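Local coordinates for cell division control protein 4 (Saccharomyces cerevisiae, PDB 3V7D) that recognises phosphorylated proteins such as the CDK inhibitor SIC1 as the substrate-binding subunit of an SCF ubiquitin ligase, marking them for degradation, at residues Y388-L393 and E411-I416; L430-Q435 and V450-Q455. The protein carries 1 engineered substitution. All blocks are in the same frame, centred on the assembly; numbering follows the deposited sequence.

Overall arrangement
Both interactions lie in the C-terminal WD40 beta-propeller, the substrate-recognition part of this F-box protein, on the same side of the chain's centre. They follow each other along the sequence, with centres about 14 Å apart. Interaction 1 seats the blade-connecting turn after strand 384-389 on strand 413-418 of the next blade. Interaction 2 closes the open end of the hairpin of strands 435-442 and 445-452 within the last blade, where strand 113-118, from before the first blade, completes the sheet and closes the ring. The two blades meet beside this closure: N412 N is 2.9 Å from D434 O, a probable hydrogen bond, and F414 CZ is 3.6 Å from L430 CD1.

Interaction 1 (Y388-L393 and E411-I416); sequences YHHTNL and ENQFNI
Q413 OE1 is gripped by two donors while lying over a face of the H390 ring. N415 ND2, two residues along the same strand, donates to Q413 OE1 at 3.0 Å, and a water donates to Q413 OE1 at 2.7 Å. That water also accepts from T391 N at 3.1 Å, tying the Q413 amide to the backbone of the facing turn. With both its branches engaged, the amide is fixed in rotation: Q413 NE2 gives a hydrogen bond of 2.9 Å to T391 OG1, which lies almost in the amide plane. The amide is nearly parallel to the H390 imidazole, their planes 20° apart, and Q413 OE1 comes 3.5 Å from H390 CG. N415 ND2 covers the same H390 ring, 3.2 Å above its plane and displaced toward the rim, with the N415 amide standing nearly upright on it. The turn is type I, H390 to L393, and carries the chain from the outer strand of one propeller blade to the inner strand of the next. H390 probably corresponds to the histidine of the WD-repeat Gly-His pair, H389 standing where the glycine would be; consistent with this, H390 ND1 bonds to S410 OG and H390 NE2 to S408 OG. Replacing Q413 with leucine would probably leave T391 OG1 and the bridging water without their amide partner and free the N415 amide to turn. Further round the turn, N392 comes in from the direction opposite to Q413, its CG lying between backbone N and carbonyl carbon (chi1 65°), which swings ND2 toward E411 O. The hydrogen bond from N392 ND2 to E411 O is short, 2.7 Å, its N-H...O angle 150°, with the acceptor in the N392 amide plane. N392 OD1 is held by S394 OG.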
ATOM      1  N   TYR B 388     -19.177   4.767   3.166  1.00 30.54           N
ATOM      2  CA  TYR B 388     -19.998   4.154   2.126  1.00 32.03           C
ATOM      3  C   TYR B 388     -21.114   3.310   2.717  1.00 33.41           C
ATOM      4  O   TYR B 388     -21.035   2.877   3.867  1.00 31.37           O
ATOM      5  CB  TYR B 388     -19.148   3.301   1.178  1.00 33.47           C
ATOM      6  CG  TYR B 388     -18.123   4.088   0.392  1.00 35.62           C
ATOM      7  CD1 TYR B 388     -18.506   4.912  -0.660  1.00 35.88           C
ATOM      8  CD2 TYR B 388     -16.771   4.002   0.700  1.00 33.96           C
ATOM      9  CE1 TYR B 388     -17.568   5.631  -1.379  1.00 36.24           C
ATOM     10  CE2 TYR B 388     -15.828   4.711  -0.012  1.00 33.45           C
ATOM     11  CZ  TYR B 388     -16.228   5.524  -1.049  1.00 38.12           C
ATOM     12  OH  TYR B 388     -15.281   6.229  -1.754  1.00 35.05           O
ATOM     13  N   HIS B 389     -22.150   3.075   1.920  1.00 31.86           N
ATOM     14  CA  HIS B 389     -23.279   2.266   2.349  1.00 33.84           C
ATOM     15  C   HIS B 389     -23.885   1.526   1.159  1.00 32.63           C
ATOM     16  O   HIS B 389     -24.227   2.135   0.151  1.00 31.86           O
ATOM     17  CB  HIS B 389     -24.338   3.158   3.000  1.00 35.08           C
ATOM     18  CG  HIS B 389     -24.976   2.555   4.209  1.00 43.08           C
ATOM     19  ND1 HIS B 389     -24.778   3.050   5.480  1.00 45.14           N
ATOM     20  CD2 HIS B 389     -25.809   1.495   4.344  1.00 48.19           C
ATOM     21  CE1 HIS B 389     -25.466   2.326   6.345  1.00 46.51           C
ATOM     22  NE2 HIS B 389     -26.098   1.374   5.682  1.00 48.25           N
ATOM     23  N   HIS B 390     -24.000   0.208   1.266  1.00 30.90           N
ATOM     24  CA  HIS B 390     -24.684  -0.558   0.235  1.00 31.18           C
ATOM     25  C   HIS B 390     -26.166  -0.179   0.247  1.00 29.99           C
ATOM     26  O   HIS B 390     -26.810  -0.199   1.296  1.00 29.01           O
ATOM     27  CB  HIS B 390     -24.481  -2.062   0.446  1.00 31.90           C
ATOM     28  CG  HIS B 390     -23.120  -2.547   0.042  1.00 34.88           C
ATOM     29  ND1 HIS B 390     -22.849  -3.871  -0.231  1.00 32.52           N
ATOM     30  CD2 HIS B 390     -21.955  -1.878  -0.140  1.00 30.75           C
ATOM     31  CE1 HIS B 390     -21.576  -3.998  -0.563  1.00 36.42           C
ATOM     32  NE2 HIS B 390     -21.011  -2.803  -0.513  1.00 34.33           N
ATOM     33  N   THR B 391     -26.691   0.186  -0.919  1.00 28.88           N
ATOM     34  CA  THR B 391     -28.018   0.791  -1.017  1.00 31.82           C
ATOM     35  C   THR B 391     -29.163  -0.123  -0.585  1.00 36.53           C
ATOM     36  O   THR B 391     -30.238   0.357  -0.231  1.00 40.25           O
ATOM     37  CB  THR B 391     -28.307   1.307  -2.446  1.00 36.38           C
ATOM     38  OG1 THR B 391     -28.071   0.255  -3.388  1.00 37.88           O
ATOM     39  CG2 THR B 391     -27.415   2.493  -2.783  1.00 33.11           C
ATOM     40  N   ASN B 392     -28.952  -1.435  -0.620  1.00 33.43           N
ATOM     41  CA  ASN B 392     -30.013  -2.341  -0.184  1.00 37.84           C
ATOM     42  C   ASN B 392     -29.958  -2.609   1.316  1.00 33.70           C
ATOM     43  O   ASN B 392     -30.740  -3.397   1.842  1.00 33.29           O
ATOM     44  CB  ASN B 392     -30.045  -3.643  -0.998  1.00 38.76           C
ATOM     45  CG  ASN B 392     -28.798  -4.487  -0.815  1.00 47.49           C
ATOM     46  OD1 ASN B 392     -27.886  -4.132  -0.065  1.00 48.80           O
ATOM     47  ND2 ASN B 392     -28.760  -5.626  -1.498  1.00 50.55           N
ATOM     48  N   LEU B 393     -29.026  -1.939   1.990  1.00 36.76           N
ATOM     49  CA  LEU B 393     -28.927  -1.984   3.446  1.00 38.39           C
ATOM     50  C   LEU B 393     -28.716  -3.403   3.965  1.00 40.12           C
ATOM     51  O   LEU B 393     -29.090  -3.729   5.090  1.00 40.26           O
ATOM     52  CB  LEU B 393     -30.169  -1.356   4.086  1.00 36.35           C
ATOM     53  CG  LEU B 393     -30.460   0.071   3.627  1.00 37.87           C
ATOM     54  CD1 LEU B 393     -31.728   0.606   4.279  1.00 37.07           C
ATOM     55  CD2 LEU B 393     -29.270   0.981   3.918  1.00 32.08           C
ATOM     56  N   GLU B 411     -25.299  -9.180  -0.034  1.00 34.37           N
ATOM     57  CA  GLU B 411     -26.373  -9.792  -0.800  1.00 35.15           C
ATOM     58  C   GLU B 411     -26.743  -8.943  -2.013  1.00 33.54           C
ATOM     59  O   GLU B 411     -27.082  -7.766  -1.878  1.00 36.34           O
ATOM     60  CB  GLU B 411     -27.592 -10.016   0.091  1.00 39.88           C
ATOM     61  CG  GLU B 411     -28.733 -10.729  -0.601  1.00 50.25           C
ATOM     62  CD  GLU B 411     -29.830 -11.126   0.366  1.00 61.27           C
ATOM     63  OE1 GLU B 411     -29.679 -12.165   1.046  1.00 58.86           O
ATOM     64  OE2 GLU B 411     -30.837 -10.391   0.453  1.00 66.36           O
ATOM     65  N   ASN B 412     -26.636  -9.551  -3.193  1.00 33.04           N
ATOM     66  CA  ASN B 412     -26.950  -8.906  -4.469  1.00 34.36           C
ATOM     67  C   ASN B 412     -26.058  -7.727  -4.857  1.00 35.58           C
ATOM     68  O   ASN B 412     -26.323  -7.052  -5.854  1.00 35.61           O
ATOM     69  CB  ASN B 412     -28.421  -8.482  -4.522  1.00 38.08           C
ATOM     70  CG  ASN B 412     -29.367  -9.661  -4.472  1.00 44.50           C
ATOM     71  OD1 ASN B 412     -29.126 -10.694  -5.099  1.00 49.16           O
ATOM     72  ND2 ASN B 412     -30.451  -9.517  -3.718  1.00 42.09           N
ATOM     73  N   GLN B 413     -25.002  -7.480  -4.089  1.00 30.80           N
ATOM     74  CA  GLN B 413     -24.146  -6.324  -4.366  1.00 33.08           C
ATOM     75  C   GLN B 413     -22.649  -6.618  -4.365  1.00 30.66           C
ATOM     76  O   GLN B 413     -22.123  -7.285  -3.472  1.00 34.88           O
ATOM     77  CB  GLN B 413     -24.439  -5.180  -3.393  1.00 30.44           C
ATOM     78  CG  GLN B 413     -25.817  -4.565  -3.551  1.00 38.06           C
ATOM     79  CD  GLN B 413     -25.807  -3.069  -3.300  1.00 42.63           C
ATOM     80  OE1 GLN B 413     -24.753  -2.469  -3.077  1.00 45.12           O
ATOM     81  NE2 GLN B 413     -26.979  -2.456  -3.347  1.00 37.64           N
ATOM     82  N   PHE B 414     -21.972  -6.090  -5.374  1.00 29.68           N
ATOM     83  CA  PHE B 414     -20.529  -6.202  -5.497  1.00 30.16           C
ATOM     84  C   PHE B 414     -20.049  -4.867  -6.052  1.00 30.80           C
ATOM     85  O   PHE B 414     -20.306  -4.541  -7.212  1.00 32.95           O
ATOM     86  CB  PHE B 414     -20.177  -7.357  -6.435  1.00 32.72           C
ATOM     87  CG  PHE B 414     -18.699  -7.604  -6.585  1.00 34.56           C
ATOM     88  CD1 PHE B 414     -17.996  -8.304  -5.618  1.00 34.90           C
ATOM     89  CD2 PHE B 414     -18.020  -7.161  -7.712  1.00 31.79           C
ATOM     90  CE1 PHE B 414     -16.638  -8.544  -5.760  1.00 34.66           C
ATOM     91  CE2 PHE B 414     -16.661  -7.394  -7.862  1.00 32.01           C
ATOM     92  CZ  PHE B 414     -15.969  -8.090  -6.884  1.00 29.98           C
ATOM     93  N   ASN B 415     -19.379  -4.086  -5.209  1.00 32.51           N
ATOM     94  CA  ASN B 415     -19.008  -2.715  -5.555  1.00 30.67           C
ATOM     95  C   ASN B 415     -17.500  -2.451  -5.557  1.00 28.90           C
ATOM     96  O   ASN B 415     -16.767  -2.944  -4.703  1.00 26.59           O
ATOM     97  CB  ASN B 415     -19.691  -1.730  -4.603  1.00 28.65           C
ATOM     98  CG  ASN B 415     -21.203  -1.831  -4.647  1.00 30.94           C
ATOM     99  OD1 ASN B 415     -21.805  -1.816  -5.719  1.00 31.11           O
ATOM    100  ND2 ASN B 415     -21.824  -1.947  -3.479  1.00 30.81           N
ATOM    101  N   ILE B 416     -17.056  -1.654  -6.521  1.00 33.97           N
ATOM    102  CA  ILE B 416     -15.665  -1.237  -6.606  1.00 27.75           C
ATOM    103  C   ILE B 416     -15.616   0.284  -6.485  1.00 30.96           C
ATOM    104  O   ILE B 416     -16.219   0.997  -7.297  1.00 30.95           O
ATOM    105  CB  ILE B 416     -15.030  -1.692  -7.941  1.00 25.29           C
ATOM    106  CG1 ILE B 416     -15.130  -3.212  -8.084  1.00 26.17           C
ATOM    107  CG2 ILE B 416     -13.573  -1.241  -8.038  1.00 23.13           C
ATOM    108  CD1 ILE B 416     -14.559  -3.748  -9.381  1.00 27.78           C
TER
HETATM  109  O   HOH W   1     -24.528   0.264  -3.129  1.00 35.56           O

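Interaction 2 (L430-Q435 and V450-Q455); sequences LKDADQ and VEKDGQ
D434 and Q435 both face E451, which makes a classic beta bulge at the open end of the antiparallel hairpin formed by strands 435-442 and 445-452 in a propeller blade. The backbone bonds are the evidence: E451 O accepts from D434 N at 2.7 Å, nearly end-on to the carbonyl, and from Q435 N at a longer 3.3 Å. The return bond, E451 N to Q435 O, measures 3.0 Å and completes a hydrogen-bonded pair.

Side chain to backbone, D434 OD2 takes the N-H of D453 at 2.9 Å and an almost straight 174°. D434 CG lies anti to its own carbonyl carbon (chi1 -68°), which puts the carboxylate beside the tight turn through D453 and G454. A water donates to D434 OD2 at 2.6 Å and also to E451 OE2, while accepting from G454 N; this bridging may ease the proximity of two acidic groups.

Apolar contact is slight: A433 CB packs on V450 CB at 4.1 Å, with L430 CD1 near V450 CG1.

Among charged groups, D432 is salt-bridged through OD1 to R114 on strand 113-118, and its OD2 rests on the aliphatic K452 CD at 3.3 Å. The lysine bends at its last torsion, and K452 NZ forms a salt bridge with D453 OD2, approaching 48° out of the carboxylate plane.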
ATOM      1  N   LEU B 430     -20.298  -8.212 -11.064  1.00 27.39           N
ATOM      2  CA  LEU B 430     -20.776  -9.525 -10.639  1.00 30.53           C
ATOM      3  C   LEU B 430     -22.266  -9.464 -10.314  1.00 29.33           C
ATOM      4  O   LEU B 430     -22.721  -9.982  -9.293  1.00 31.82           O
ATOM      5  CB  LEU B 430     -19.979 -10.029  -9.432  1.00 27.46           C
ATOM      6  CG  LEU B 430     -18.488 -10.260  -9.683  1.00 30.16           C
ATOM      7  CD1 LEU B 430     -17.796 -10.780  -8.424  1.00 30.86           C
ATOM      8  CD2 LEU B 430     -18.287 -11.222 -10.848  1.00 27.34           C
ATOM      9  N   LYS B 431     -23.015  -8.817 -11.201  1.00 28.70           N
ATOM     10  CA  LYS B 431     -24.446  -8.587 -11.023  1.00 35.15           C
ATOM     11  C   LYS B 431     -25.237  -9.877 -10.776  1.00 35.53           C
ATOM     12  O   LYS B 431     -26.184  -9.885  -9.992  1.00 36.69           O
ATOM     13  CB  LYS B 431     -25.007  -7.848 -12.244  1.00 39.25           C
ATOM     14  CG  LYS B 431     -26.486  -7.482 -12.166  1.00 39.43           C
ATOM     15  CD  LYS B 431     -26.897  -6.667 -13.386  1.00 44.55           C
ATOM     16  CE  LYS B 431     -28.408  -6.499 -13.483  1.00 56.45           C
ATOM     17  NZ  LYS B 431     -28.966  -5.795 -12.293  1.00 64.68           N
ATOM     18  N   ASP B 432     -24.841 -10.966 -11.430  1.00 32.31           N
ATOM     19  CA  ASP B 432     -25.592 -12.219 -11.335  1.00 36.92           C
ATOM     20  C   ASP B 432     -25.359 -12.972 -10.023  1.00 37.56           C
ATOM     21  O   ASP B 432     -26.049 -13.949  -9.731  1.00 42.96           O
ATOM     22  CB  ASP B 432     -25.319 -13.124 -12.547  1.00 38.23           C
ATOM     23  CG  ASP B 432     -23.881 -13.614 -12.604  1.00 45.30           C
ATOM     24  OD1 ASP B 432     -23.003 -12.974 -11.985  1.00 47.39           O
ATOM     25  OD2 ASP B 432     -23.631 -14.637 -13.274  1.00 46.30           O
ATOM     26  N   ALA B 433     -24.394 -12.511  -9.233  1.00 30.80           N
ATOM     27  CA  ALA B 433     -24.136 -13.119  -7.931  1.00 32.17           C
ATOM     28  C   ALA B 433     -25.268 -12.800  -6.949  1.00 35.20           C
ATOM     29  O   ALA B 433     -25.820 -11.702  -6.975  1.00 30.70           O
ATOM     30  CB  ALA B 433     -22.795 -12.646  -7.378  1.00 27.49           C
ATOM     31  N   ASP B 434     -25.619 -13.768  -6.102  1.00 33.47           N
ATOM     32  CA  ASP B 434     -26.635 -13.559  -5.072  1.00 35.60           C
ATOM     33  C   ASP B 434     -25.971 -13.189  -3.748  1.00 38.22           C
ATOM     34  O   ASP B 434     -26.504 -12.391  -2.977  1.00 37.99           O
ATOM     35  CB  ASP B 434     -27.489 -14.815  -4.880  1.00 43.15           C
ATOM     36  CG  ASP B 434     -28.366 -15.118  -6.079  1.00 46.50           C
ATOM     37  OD1 ASP B 434     -28.884 -14.165  -6.700  1.00 46.86           O
ATOM     38  OD2 ASP B 434     -28.540 -16.314  -6.397  1.00 48.55           O
ATOM     39  N   GLN B 435     -24.811 -13.786  -3.489  1.00 33.90           N
ATOM     40  CA  GLN B 435     -24.021 -13.457  -2.309  1.00 36.20           C
ATOM     41  C   GLN B 435     -22.551 -13.357  -2.685  1.00 37.41           C
ATOM     42  O   GLN B 435     -22.090 -14.035  -3.605  1.00 31.43           O
ATOM     43  CB  GLN B 435     -24.190 -14.520  -1.221  1.00 40.21           C
ATOM     44  CG  GLN B 435     -25.619 -14.757  -0.781  1.00 47.59           C
ATOM     45  CD  GLN B 435     -26.071 -13.799   0.303  1.00 57.26           C
ATOM     46  OE1 GLN B 435     -25.326 -12.906   0.716  1.00 57.33           O
ATOM     47  NE2 GLN B 435     -27.300 -13.987   0.778  1.00 60.73           N
ATOM     48  N   VAL B 450     -18.389 -16.563  -4.629  1.00 31.25           N
ATOM     49  CA  VAL B 450     -19.765 -16.096  -4.670  1.00 32.12           C
ATOM     50  C   VAL B 450     -20.768 -17.236  -4.655  1.00 35.96           C
ATOM     51  O   VAL B 450     -20.411 -18.409  -4.804  1.00 35.50           O
ATOM     52  CB  VAL B 450     -20.042 -15.256  -5.933  1.00 31.65           C
ATOM     53  CG1 VAL B 450     -19.048 -14.120  -6.049  1.00 26.58           C
ATOM     54  CG2 VAL B 450     -20.001 -16.141  -7.175  1.00 25.17           C
ATOM     55  N   GLU B 451     -22.030 -16.868  -4.469  1.00 34.28           N
ATOM     56  CA  GLU B 451     -23.135 -17.798  -4.578  1.00 33.06           C
ATOM     57  C   GLU B 451     -24.069 -17.299  -5.669  1.00 37.53           C
ATOM     58  O   GLU B 451     -24.353 -16.100  -5.758  1.00 36.27           O
ATOM     59  CB  GLU B 451     -23.899 -17.904  -3.257  1.00 39.76           C
ATOM     60  CG  GLU B 451     -25.171 -18.748  -3.358  1.00 47.30           C
ATOM     61  CD  GLU B 451     -26.019 -18.705  -2.102  1.00 52.87           C
ATOM     62  OE1 GLU B 451     -25.458 -18.817  -0.992  1.00 57.18           O
ATOM     63  OE2 GLU B 451     -27.252 -18.558  -2.225  1.00 53.93           O
ATOM     64  N   LYS B 452     -24.536 -18.219  -6.503  1.00 35.35           N
ATOM     65  CA  LYS B 452     -25.515 -17.885  -7.526  1.00 43.94           C
ATOM     66  C   LYS B 452     -26.452 -19.060  -7.754  1.00 47.41           C
ATOM     67  O   LYS B 452     -26.016 -20.148  -8.130  1.00 51.03           O
ATOM     68  CB  LYS B 452     -24.824 -17.490  -8.829  1.00 47.49           C
ATOM     69  CG  LYS B 452     -25.771 -17.333 -10.003  1.00 58.57           C
ATOM     70  CD  LYS B 452     -25.024 -16.891 -11.254  1.00 68.83           C
ATOM     71  CE  LYS B 452     -25.799 -17.242 -12.522  1.00 75.39           C
ATOM     72  NZ  LYS B 452     -27.171 -16.658 -12.536  1.00 78.45           N
ATOM     73  N   ASP B 453     -27.737 -18.831  -7.502  1.00 49.19           N
ATOM     74  CA  ASP B 453     -28.772 -19.845  -7.683  1.00 56.86           C
ATOM     75  C   ASP B 453     -28.470 -21.146  -6.949  1.00 53.51           C
ATOM     76  O   ASP B 453     -28.547 -22.225  -7.532  1.00 55.18           O
ATOM     77  CB  ASP B 453     -29.009 -20.116  -9.169  1.00 63.12           C
ATOM     78  CG  ASP B 453     -29.541 -18.899  -9.900  1.00 72.08           C
ATOM     79  OD1 ASP B 453     -30.227 -18.074  -9.260  1.00 69.73           O
ATOM     80  OD2 ASP B 453     -29.271 -18.769 -11.113  1.00 79.71           O
ATOM     81  N   GLY B 454     -28.115 -21.037  -5.673  1.00 49.56           N
ATOM     82  CA  GLY B 454     -27.932 -22.206  -4.831  1.00 47.45           C
ATOM     83  C   GLY B 454     -26.625 -22.952  -5.026  1.00 44.42           C
ATOM     84  O   GLY B 454     -26.486 -24.085  -4.570  1.00 46.62           O
ATOM     85  N   GLN B 455     -25.666 -22.323  -5.703  1.00 39.39           N
ATOM     86  CA  GLN B 455     -24.357 -22.934  -5.921  1.00 44.71           C
ATOM     87  C   GLN B 455     -23.224 -21.937  -5.679  1.00 42.00           C
ATOM     88  O   GLN B 455     -23.399 -20.733  -5.852  1.00 39.10           O
ATOM     89  CB  GLN B 455     -24.251 -23.495  -7.340  1.00 47.97           C
ATOM     90  CG  GLN B 455     -25.154 -24.685  -7.625  1.00 53.71           C
ATOM     91  CD  GLN B 455     -24.944 -25.242  -9.024  1.00 59.06           C
ATOM     92  OE1 GLN B 455     -24.446 -26.356  -9.196  1.00 61.37           O
ATOM     93  NE2 GLN B 455     -25.317 -24.463 -10.034  1.00 55.55           N
TER
HETATM   94  O   HOH W   2     -28.426 -18.370  -4.794  1.00 46.56           O